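Long-range contacts in fumarate reductase iron-sulfur subunit (Mycolicibacterium smegmatis, PDB 7D6V), which probably relays electrons through three iron-sulfur clusters, from the flavoprotein subunit of succinate dehydrogenase towards the membrane-bound quinone: residues L20-N28 and H38-P46; F142-Q152 and A169-E179. One frame throughout, in Å; residues are numbered along the deposited sequence.

Interaction 1: L20-N28 and H38-P46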
loop_
_atom_site.group_PDB
_atom_site.type_symbol
_atom_site.label_atom_id
_atom_site.label_comp_id
_atom_site.label_asym_id
_atom_site.label_seq_id
_atom_site.Cartn_x
_atom_site.Cartn_y
_atom_site.Cartn_z
ATOM N N LEU B 20 -2.770 29.765 -6.261
ATOM C CA LEU B 20 -2.732 28.884 -7.418
ATOM C C LEU B 20 -1.984 29.562 -8.556
ATOM O O LEU B 20 -2.086 30.777 -8.748
ATOM C CB LEU B 20 -4.144 28.516 -7.870
ATOM C CG LEU B 20 -5.033 27.734 -6.904
ATOM C CD1 LEU B 20 -6.471 27.750 -7.384
ATOM C CD2 LEU B 20 -4.546 26.314 -6.739
ATOM N N HIS B 21 -1.225 28.770 -9.310
ATOM C CA HIS B 21 -0.433 29.268 -10.425
ATOM C C HIS B 21 -0.772 28.485 -11.684
ATOM O O HIS B 21 -0.978 27.271 -11.633
ATOM C CB HIS B 21 1.064 29.165 -10.125
ATOM C CG HIS B 21 1.572 30.247 -9.225
ATOM N ND1 HIS B 21 1.352 30.249 -7.865
ATOM C CD2 HIS B 21 2.286 31.366 -9.491
ATOM C CE1 HIS B 21 1.909 31.320 -7.332
ATOM N NE2 HIS B 21 2.483 32.015 -8.297
ATOM N N ASP B 22 -0.810 29.182 -12.815
ATOM C CA ASP B 22 -1.216 28.602 -14.089
ATOM C C ASP B 22 0.013 28.152 -14.870
ATOM O O ASP B 22 0.883 28.967 -15.189
ATOM C CB ASP B 22 -2.027 29.609 -14.903
ATOM C CG ASP B 22 -3.428 29.801 -14.361
ATOM O OD1 ASP B 22 -3.985 28.841 -13.793
ATOM O OD2 ASP B 22 -3.977 30.911 -14.504
ATOM N N TYR B 23 0.073 26.860 -15.184
ATOM C CA TYR B 23 1.149 26.286 -15.978
ATOM C C TYR B 23 0.568 25.523 -17.161
ATOM O O TYR B 23 -0.523 24.957 -17.077
ATOM C CB TYR B 23 2.023 25.347 -15.139
ATOM C CG TYR B 23 2.662 26.002 -13.940
ATOM C CD1 TYR B 23 2.201 25.745 -12.658
ATOM C CD2 TYR B 23 3.728 26.872 -14.090
ATOM C CE1 TYR B 23 2.783 26.341 -11.562
ATOM C CE2 TYR B 23 4.313 27.470 -13.003
ATOM C CZ TYR B 23 3.840 27.202 -11.741
ATOM O OH TYR B 23 4.429 27.803 -10.653
ATOM N N THR B 24 1.309 25.510 -18.267
ATOM C CA THR B 24 0.930 24.774 -19.470
ATOM C C THR B 24 1.956 23.677 -19.719
ATOM O O THR B 24 3.133 23.968 -19.947
ATOM C CB THR B 24 0.839 25.700 -20.684
ATOM O OG1 THR B 24 -0.121 26.731 -20.432
ATOM C CG2 THR B 24 0.418 24.918 -21.916
ATOM N N VAL B 25 1.507 22.423 -19.685
ATOM C CA VAL B 25 2.389 21.268 -19.805
ATOM C C VAL B 25 1.876 20.357 -20.911
ATOM O O VAL B 25 0.673 20.271 -21.166
ATOM C CB VAL B 25 2.502 20.489 -18.472
ATOM C CG1 VAL B 25 3.634 19.479 -18.527
ATOM C CG2 VAL B 25 2.695 21.442 -17.306
ATOM N N GLU B 26 2.808 19.672 -21.568
ATOM C CA GLU B 26 2.478 18.714 -22.612
ATOM C C GLU B 26 2.061 17.381 -22.002
ATOM O O GLU B 26 2.762 16.835 -21.146
ATOM C CB GLU B 26 3.680 18.523 -23.533
ATOM C CG GLU B 26 3.476 17.522 -24.642
ATOM C CD GLU B 26 4.764 16.822 -25.023
ATOM O OE1 GLU B 26 5.205 15.936 -24.262
ATOM O OE2 GLU B 26 5.337 17.158 -26.081
ATOM N N VAL B 27 0.923 16.856 -22.447
ATOM C CA VAL B 27 0.368 15.607 -21.935
ATOM C C VAL B 27 0.339 14.586 -23.063
ATOM O O VAL B 27 -0.112 14.893 -24.170
ATOM C CB VAL B 27 -1.040 15.810 -21.348
ATOM C CG1 VAL B 27 -1.628 14.485 -20.898
ATOM C CG2 VAL B 27 -0.989 16.780 -20.191
ATOM N N ASN B 28 0.828 13.385 -22.782
ATOM C CA ASN B 28 0.758 12.266 -23.709
ATOM C C ASN B 28 -0.299 11.265 -23.253
ATOM O O ASN B 28 -0.757 11.279 -22.110
ATOM C CB ASN B 28 2.118 11.576 -23.836
ATOM C CG ASN B 28 3.169 12.471 -24.446
ATOM O OD1 ASN B 28 3.197 12.675 -25.657
ATOM N ND2 ASN B 28 4.048 13.007 -23.610
ATOM N N HIS B 38 6.127 15.724 -12.730
ATOM C CA HIS B 38 7.555 15.499 -12.938
ATOM C C HIS B 38 8.070 16.270 -14.147
ATOM O O HIS B 38 9.170 16.835 -14.110
ATOM C CB HIS B 38 7.830 14.007 -13.102
ATOM C CG HIS B 38 7.741 13.233 -11.826
ATOM N ND1 HIS B 38 7.704 11.857 -11.793
ATOM C CD2 HIS B 38 7.679 13.643 -10.537
ATOM C CE1 HIS B 38 7.623 11.452 -10.538
ATOM N NE2 HIS B 38 7.606 12.516 -9.757
ATOM N N ARG B 39 7.298 16.288 -15.235
ATOM C CA ARG B 39 7.694 17.060 -16.407
ATOM C C ARG B 39 7.750 18.550 -16.094
ATOM O O ARG B 39 8.666 19.255 -16.538
ATOM C CB ARG B 39 6.734 16.792 -17.564
ATOM C CG ARG B 39 7.271 17.229 -18.911
ATOM C CD ARG B 39 6.227 17.112 -19.998
ATOM N NE ARG B 39 5.400 15.921 -19.838
ATOM C CZ ARG B 39 5.737 14.711 -20.269
ATOM N NH1 ARG B 39 6.894 14.521 -20.886
ATOM N NH2 ARG B 39 4.919 13.688 -20.080
ATOM N N LEU B 40 6.779 19.047 -15.328
ATOM C CA LEU B 40 6.796 20.449 -14.924
ATOM C C LEU B 40 8.008 20.757 -14.052
ATOM O O LEU B 40 8.610 21.830 -14.169
ATOM C CB LEU B 40 5.498 20.788 -14.194
ATOM C CG LEU B 40 5.262 22.249 -13.827
ATOM C CD1 LEU B 40 5.080 23.086 -15.073
ATOM C CD2 LEU B 40 4.057 22.368 -12.914
ATOM N N GLN B 41 8.371 19.831 -13.165
ATOM C CA GLN B 41 9.568 20.005 -12.348
ATOM C C GLN B 41 10.824 20.059 -13.202
ATOM O O GLN B 41 11.699 20.904 -12.984
ATOM C CB GLN B 41 9.678 18.869 -11.337
ATOM C CG GLN B 41 9.263 19.233 -9.937
ATOM C CD GLN B 41 9.507 18.106 -8.966
ATOM O OE1 GLN B 41 9.727 16.967 -9.368
ATOM N NE2 GLN B 41 9.476 18.417 -7.679
ATOM N N ALA B 42 10.936 19.159 -14.175
ATOM C CA ALA B 42 12.142 19.080 -14.985
ATOM C C ALA B 42 12.214 20.153 -16.061
ATOM O O ALA B 42 13.283 20.342 -16.648
ATOM C CB ALA B 42 12.250 17.699 -15.631
ATOM N N THR B 43 11.119 20.860 -16.334
ATOM C CA THR B 43 11.107 21.878 -17.378
ATOM C C THR B 43 10.896 23.295 -16.867
ATOM O O THR B 43 11.534 24.218 -17.371
ATOM C CB THR B 43 10.025 21.559 -18.415
ATOM O OG1 THR B 43 8.757 21.429 -17.761
ATOM C CG2 THR B 43 10.349 20.267 -19.144
ATOM N N GLN B 44 10.020 23.506 -15.890
ATOM C CA GLN B 44 9.638 24.860 -15.507
ATOM C C GLN B 44 9.876 25.186 -14.042
ATOM O O GLN B 44 10.331 26.289 -13.733
ATOM C CB GLN B 44 8.159 25.100 -15.839
ATOM C CG GLN B 44 7.859 25.163 -17.325
ATOM C CD GLN B 44 6.377 25.235 -17.622
ATOM O OE1 GLN B 44 5.794 24.296 -18.158
ATOM N NE2 GLN B 44 5.759 26.356 -17.279
ATOM N N THR B 45 9.584 24.261 -13.126
ATOM C CA THR B 45 9.592 24.524 -11.687
ATOM C C THR B 45 10.490 23.509 -10.992
ATOM O O THR B 45 10.001 22.530 -10.410
ATOM C CB THR B 45 8.181 24.476 -11.105
ATOM O OG1 THR B 45 7.681 23.135 -11.171
ATOM C CG2 THR B 45 7.253 25.391 -11.876
ATOM N N PRO B 46 11.808 23.715 -11.021
ATOM C CA PRO B 46 12.718 22.741 -10.397
ATOM C C PRO B 46 12.516 22.580 -8.899
ATOM O O PRO B 46 12.777 21.498 -8.361
ATOM C CB PRO B 46 14.110 23.306 -10.715
ATOM C CG PRO B 46 13.898 24.351 -11.755
ATOM C CD PRO B 46 12.527 24.878 -11.559
#
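L40 presses both of its methyl branches against the face of the strand formed by L20-N28. CD1 lies between two neighbouring inward side chains, 3.7 Å from V25 CG2 and 3.8 Å from Y23 CB, while CD2 reaches the Y23 ring at CD1. CG stands anti to the backbone N (chi1 -173°), which carries the branched end out from the helix so that it meets Y23 and V25 nearly at right angles. Further along the same ring, the T45 methyl CG2 approaches Y23 CE2 to 3.8 Å from the opposite direction. On the other side of L40, V25 CG1 packs against R39 CD at 3.8 Å, near the guanidinium plane. R39 continues past it and places NE 3.1 Å from the carbonyl O of E26. E26 OE1 lies above the rim of one guanidinium face, 4.0 Å from R39 NH1, an arrangement that probably attracts by charge alone, since no N-H is aimed at the oxygen.

This is the strand-to-helix packing of the beta-grasp fold of plant-type [2Fe-2S] ferredoxin domains: helix 33-43 lies across the sheet, and its 38-43 part runs at 115° to strand 20-27. The strand itself is held by backbone bonds to strand 4-14.

Behind the first shell, E31 forms a salt bridge with R39 NH2 and also accepts from N28 ND2. N28 ND2 gives a further bond to E26 OE1 at 3.2 Å, arriving from above the carboxylate plane, while N28 OD1 pairs with T3 OG1. At the other end of the contact, R12 NH2 is hydrogen-bonded to Y23 OH. L40 O receives Q44 N and T45 N from opposite faces of its plane as the helix finishes, which holds the backbone of T45 beside the helix end.

Interaction 2: F142-Q152 and A169-E179. With SF4 (iron/sulfur cluster), chain F; F3S (Fe3-s4 cluster), chain G.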
loop_
_atom_site.group_PDB
_atom_site.type_symbol
_atom_site.label_atom_id
_atom_site.label_comp_id
_atom_site.label_asym_id
_atom_site.label_seq_id
_atom_site.Cartn_x
_atom_site.Cartn_y
_atom_site.Cartn_z
ATOM N N PHE B 142 -8.061 -5.334 6.445
ATOM C CA PHE B 142 -7.575 -4.053 6.940
ATOM C C PHE B 142 -6.063 -3.930 6.843
ATOM O O PHE B 142 -5.545 -2.809 6.839
ATOM C CB PHE B 142 -8.012 -3.837 8.388
ATOM C CG PHE B 142 -9.472 -4.071 8.623
ATOM C CD1 PHE B 142 -10.415 -3.626 7.715
ATOM C CD2 PHE B 142 -9.904 -4.732 9.757
ATOM C CE1 PHE B 142 -11.756 -3.841 7.933
ATOM C CE2 PHE B 142 -11.244 -4.949 9.979
ATOM C CZ PHE B 142 -12.170 -4.505 9.067
ATOM N N ARG B 143 -5.343 -5.049 6.774
ATOM C CA ARG B 143 -3.897 -4.957 6.607
ATOM C C ARG B 143 -3.485 -4.551 5.197
ATOM O O ARG B 143 -2.284 -4.426 4.941
ATOM C CB ARG B 143 -3.223 -6.280 6.970
ATOM C CG ARG B 143 -3.509 -6.775 8.369
ATOM C CD ARG B 143 -2.605 -6.127 9.384
ATOM N NE ARG B 143 -1.248 -6.654 9.328
ATOM C CZ ARG B 143 -0.231 -6.153 10.018
ATOM N NH1 ARG B 143 -0.422 -5.120 10.821
ATOM N NH2 ARG B 143 0.976 -6.686 9.908
ATOM N N LYS B 144 -4.434 -4.346 4.284
ATOM C CA LYS B 144 -4.133 -3.859 2.946
ATOM C C LYS B 144 -3.815 -2.373 2.915
ATOM O O LYS B 144 -3.428 -1.862 1.861
ATOM C CB LYS B 144 -5.309 -4.128 2.003
ATOM C CG LYS B 144 -5.401 -5.544 1.482
ATOM C CD LYS B 144 -6.807 -5.849 1.006
ATOM C CE LYS B 144 -7.262 -4.838 -0.028
ATOM N NZ LYS B 144 -8.725 -4.574 0.054
ATOM N N CYS B 145 -4.030 -1.682 4.024
ATOM C CA CYS B 145 -3.881 -0.228 4.074
ATOM C C CYS B 145 -2.526 0.462 3.877
ATOM O O CYS B 145 -1.703 0.496 4.793
ATOM C CB CYS B 145 -4.521 0.306 5.363
ATOM S SG CYS B 145 -3.841 1.879 5.938
ATOM N N ILE B 146 -2.299 1.014 2.684
ATOM C CA ILE B 146 -1.103 1.816 2.469
ATOM C C ILE B 146 -1.359 3.164 3.127
ATOM O O ILE B 146 -2.358 3.829 2.839
ATOM C CB ILE B 146 -0.771 1.954 0.972
ATOM C CG1 ILE B 146 -1.857 2.717 0.210
ATOM C CG2 ILE B 146 -0.600 0.586 0.344
ATOM C CD1 ILE B 146 -1.394 3.303 -1.091
ATOM N N GLU B 147 -0.494 3.554 4.051
ATOM C CA GLU B 147 -0.843 4.692 4.887
ATOM C C GLU B 147 -0.756 5.984 4.087
ATOM O O GLU B 147 0.174 6.778 4.255
ATOM C CB GLU B 147 0.051 4.732 6.123
ATOM C CG GLU B 147 -0.339 3.697 7.156
ATOM C CD GLU B 147 0.564 3.704 8.364
ATOM O OE1 GLU B 147 1.739 4.100 8.228
ATOM O OE2 GLU B 147 0.099 3.314 9.453
ATOM N N CYS B 148 -1.755 6.209 3.239
ATOM C CA CYS B 148 -1.817 7.418 2.428
ATOM C C CYS B 148 -2.462 8.546 3.229
ATOM O O CYS B 148 -2.118 9.717 3.063
ATOM C CB CYS B 148 -2.604 7.164 1.142
ATOM S SG CYS B 148 -4.389 7.401 1.300
ATOM N N PHE B 149 -3.400 8.182 4.099
ATOM C CA PHE B 149 -4.099 9.148 4.943
ATOM C C PHE B 149 -5.091 9.997 4.161
ATOM O O PHE B 149 -5.459 11.089 4.600
ATOM C CB PHE B 149 -3.106 10.037 5.696
ATOM C CG PHE B 149 -2.065 9.266 6.453
ATOM C CD1 PHE B 149 -2.429 8.236 7.300
ATOM C CD2 PHE B 149 -0.723 9.560 6.306
ATOM C CE1 PHE B 149 -1.478 7.522 7.994
ATOM C CE2 PHE B 149 0.232 8.851 6.997
ATOM C CZ PHE B 149 -0.145 7.830 7.843
ATOM N N LEU B 150 -5.548 9.508 3.007
ATOM C CA LEU B 150 -6.593 10.212 2.274
ATOM C C LEU B 150 -7.913 10.164 3.032
ATOM O O LEU B 150 -8.687 11.128 3.009
ATOM C CB LEU B 150 -6.749 9.616 0.876
ATOM C CG LEU B 150 -5.642 9.928 -0.132
ATOM C CD1 LEU B 150 -5.820 9.106 -1.393
ATOM C CD2 LEU B 150 -5.603 11.405 -0.456
ATOM N N CYS B 151 -8.131 9.066 3.749
ATOM C CA CYS B 151 -9.327 8.912 4.562
ATOM C C CYS B 151 -9.277 9.967 5.662
ATOM O O CYS B 151 -10.263 10.660 5.915
ATOM C CB CYS B 151 -9.389 7.511 5.172
ATOM S SG CYS B 151 -8.034 7.128 6.305
ATOM N N GLN B 152 -8.122 10.084 6.314
ATOM C CA GLN B 152 -7.940 11.079 7.362
ATOM C C GLN B 152 -8.129 12.485 6.816
ATOM O O GLN B 152 -8.678 13.357 7.495
ATOM C CB GLN B 152 -6.553 10.934 7.982
ATOM C CG GLN B 152 -6.207 9.529 8.416
ATOM C CD GLN B 152 -6.675 9.225 9.820
ATOM O OE1 GLN B 152 -7.539 8.381 10.025
ATOM N NE2 GLN B 152 -6.102 9.910 10.795
ATOM N N ALA B 169 -9.510 9.962 16.421
ATOM C CA ALA B 169 -8.321 9.343 15.850
ATOM C C ALA B 169 -8.366 9.306 14.330
ATOM O O ALA B 169 -7.313 9.333 13.684
ATOM C CB ALA B 169 -8.147 7.929 16.400
ATOM N N GLY B 170 -9.556 9.246 13.744
ATOM C CA GLY B 170 -9.693 9.188 12.313
ATOM C C GLY B 170 -10.050 7.804 11.817
ATOM O O GLY B 170 -9.934 6.809 12.536
ATOM N N PRO B 171 -10.504 7.721 10.565
ATOM C CA PRO B 171 -10.886 6.411 10.008
ATOM C C PRO B 171 -9.773 5.379 10.017
ATOM O O PRO B 171 -10.031 4.208 10.317
ATOM C CB PRO B 171 -11.311 6.754 8.572
ATOM C CG PRO B 171 -10.934 8.189 8.356
ATOM C CD PRO B 171 -10.884 8.833 9.684
ATOM N N ARG B 172 -8.538 5.779 9.705
ATOM C CA ARG B 172 -7.455 4.808 9.588
ATOM C C ARG B 172 -7.191 4.115 10.917
ATOM O O ARG B 172 -7.010 2.894 10.968
ATOM C CB ARG B 172 -6.187 5.493 9.076
ATOM C CG ARG B 172 -5.070 4.545 8.664
ATOM C CD ARG B 172 -4.052 4.363 9.780
ATOM N NE ARG B 172 -3.089 3.305 9.499
ATOM C CZ ARG B 172 -3.342 2.005 9.613
ATOM N NH1 ARG B 172 -2.397 1.121 9.332
ATOM N NH2 ARG B 172 -4.535 1.588 10.001
ATOM N N PHE B 173 -7.207 4.864 12.010
ATOM C CA PHE B 173 -6.820 4.289 13.287
ATOM C C PHE B 173 -7.974 3.609 14.007
ATOM O O PHE B 173 -7.744 2.670 14.772
ATOM C CB PHE B 173 -6.170 5.370 14.141
ATOM C CG PHE B 173 -4.884 5.850 13.562
ATOM C CD1 PHE B 173 -3.756 5.055 13.615
ATOM C CD2 PHE B 173 -4.818 7.057 12.894
ATOM C CE1 PHE B 173 -2.579 5.473 13.054
ATOM C CE2 PHE B 173 -3.639 7.477 12.331
ATOM C CZ PHE B 173 -2.520 6.684 12.411
ATOM N N HIS B 174 -9.215 4.006 13.736
ATOM C CA HIS B 174 -10.331 3.178 14.173
ATOM C C HIS B 174 -10.390 1.877 13.383
ATOM O O HIS B 174 -10.745 0.830 13.937
ATOM C CB HIS B 174 -11.636 3.961 14.059
ATOM C CG HIS B 174 -11.800 5.000 15.123
ATOM N ND1 HIS B 174 -12.012 4.681 16.446
ATOM C CD2 HIS B 174 -11.755 6.351 15.064
ATOM C CE1 HIS B 174 -12.103 5.791 17.154
ATOM N NE2 HIS B 174 -11.951 6.819 16.340
ATOM N N MET B 175 -10.010 1.913 12.105
ATOM C CA MET B 175 -9.844 0.679 11.348
ATOM C C MET B 175 -8.728 -0.178 11.934
ATOM O O MET B 175 -8.828 -1.407 11.960
ATOM C CB MET B 175 -9.561 1.000 9.880
ATOM C CG MET B 175 -9.475 -0.215 8.980
ATOM S SD MET B 175 -8.866 0.177 7.336
ATOM C CE MET B 175 -7.187 0.659 7.709
ATOM N N ARG B 176 -7.650 0.456 12.392
ATOM C CA ARG B 176 -6.572 -0.278 13.051
ATOM C C ARG B 176 -7.050 -0.921 14.349
ATOM O O ARG B 176 -6.679 -2.059 14.666
ATOM C CB ARG B 176 -5.395 0.663 13.308
ATOM C CG ARG B 176 -4.347 0.118 14.250
ATOM C CD ARG B 176 -3.200 -0.513 13.493
ATOM N NE ARG B 176 -2.111 -0.890 14.388
ATOM C CZ ARG B 176 -1.716 -2.139 14.596
ATOM N NH1 ARG B 176 -2.315 -3.139 13.971
ATOM N NH2 ARG B 176 -0.717 -2.386 15.428
ATOM N N ILE B 177 -7.871 -0.202 15.117
ATOM C CA ILE B 177 -8.460 -0.770 16.326
ATOM C C ILE B 177 -9.329 -1.973 15.984
ATOM O O ILE B 177 -9.295 -2.994 16.674
ATOM C CB ILE B 177 -9.256 0.303 17.092
ATOM C CG1 ILE B 177 -8.313 1.353 17.678
ATOM C CG2 ILE B 177 -10.084 -0.326 18.198
ATOM C CD1 ILE B 177 -9.026 2.528 18.295
ATOM N N ALA B 178 -10.123 -1.870 14.915
ATOM C CA ALA B 178 -10.938 -3.005 14.486
ATOM C C ALA B 178 -10.071 -4.182 14.053
ATOM O O ALA B 178 -10.395 -5.342 14.332
ATOM C CB ALA B 178 -11.867 -2.584 13.351
ATOM N N GLU B 179 -8.970 -3.899 13.358
ATOM C CA GLU B 179 -8.055 -4.949 12.920
ATOM C C GLU B 179 -7.441 -5.675 14.109
ATOM O O GLU B 179 -7.293 -6.901 14.088
ATOM C CB GLU B 179 -6.976 -4.340 12.023
ATOM C CG GLU B 179 -6.078 -5.332 11.301
ATOM C CD GLU B 179 -4.924 -5.814 12.154
ATOM O OE1 GLU B 179 -4.482 -5.051 13.036
ATOM O OE2 GLU B 179 -4.462 -6.954 11.950
HETATM FE FE1 SF4 F . -7.196 5.515 4.667
HETATM FE FE2 SF4 F . -7.471 3.369 2.561
HETATM FE FE3 SF4 F . -5.173 3.278 4.519
HETATM FE FE4 SF4 F . -5.241 5.397 2.369
HETATM S S1 SF4 F . -5.344 3.265 2.390
HETATM S S2 SF4 F . -5.071 5.410 4.497
HETATM S S3 SF4 F . -7.368 5.502 2.539
HETATM S S4 SF4 F . -7.299 3.383 4.689
HETATM FE FE1 F3S G . -14.862 9.647 8.226
HETATM FE FE3 F3S G . -15.961 7.401 7.245
HETATM FE FE4 F3S G . -16.713 8.201 9.699
HETATM S S1 F3S G . -15.803 9.379 6.234
HETATM S S2 F3S G . -16.556 10.453 9.565
HETATM S S3 F3S G . -14.584 7.537 9.087
HETATM S S4 F3S G . -18.015 7.144 8.188
#
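Q152 is joined to the start of helix 171-181 and the residues just before it by a pair of hydrogen bonds from one side-chain amide. Its OE1 accepts from R172 N at 2.8 Å, in the first turn of the helix, and its NE2 gives a nearly straight bond (170°) to A169 O at 3.2 Å, in the carbonyl plane and on a lone pair. N108 OD1 takes a further bond from NE2, and these partners together fix the rotation of the buried amide.

The ionic part centres on R172. Its NE donates to the anti side of E147 OE2 at 3.2 Å in a salt bridge, to which NH1 adds a weak bond; the carboxylate and guanidinium planes stand 82° apart. A bend at chi2 (-97°) swings the R172 guanidinium over C145, whose SG lies 3.7 Å above the centre of one face. E147 OE1 is hydrogen-bonded to Q145 of subunit A. Farther along the helix, R176 NH1 comes within 4.2 Å of R143 NH1, but R143 is paired with E139 of subunit A and R176 with E179 of its own helix.

Among apolar contacts, F142 sets its ring against M175 CG, obliquely, and puts its edge to the backbone of E179; M175 SD makes an oblique Met-aromatic contact with the F142 ring. M175 CE reaches C145 CB, and P171 CG packs on C151 CB.

The metal bonds follow the CxxCxxC pattern of a bacterial-type ferredoxin: C145, C148 and C151 bind three irons of the [4Fe-4S] cluster, and C213 belongs to the same pocket. P171 CB touches S3 of the [3Fe-4S] cluster at 3.4 Å. With the guanidinium of R172 lying over the sulfur of C145, a cluster ligand, its positive charge would be expected to stabilise the reduced [4Fe-4S] cluster, while the carboxylate of E147 would probably offset part of that effect.

From the N terminus, interaction 1 comes first: strand 17-27 is followed by a short connection and helix 33-43, and the contact closes this loop of nine residues between its segments within the [2Fe-2S] domain. The chain then passes the [2Fe-2S] cluster loop before entering the dicluster domain. There interaction 2 closes a second loop, of sixteen residues, which includes C155 of the [3Fe-4S] pocket. The two loops lie in series, neither nesting nor crossing; the centres of interactions 1 and 2 are about 33 Å apart. Interaction 1 ties the edge strand 17-27 to helix 33-43, interaction 2 the [4Fe-4S] cysteine loop to helix 171-181, and both also border subunit A.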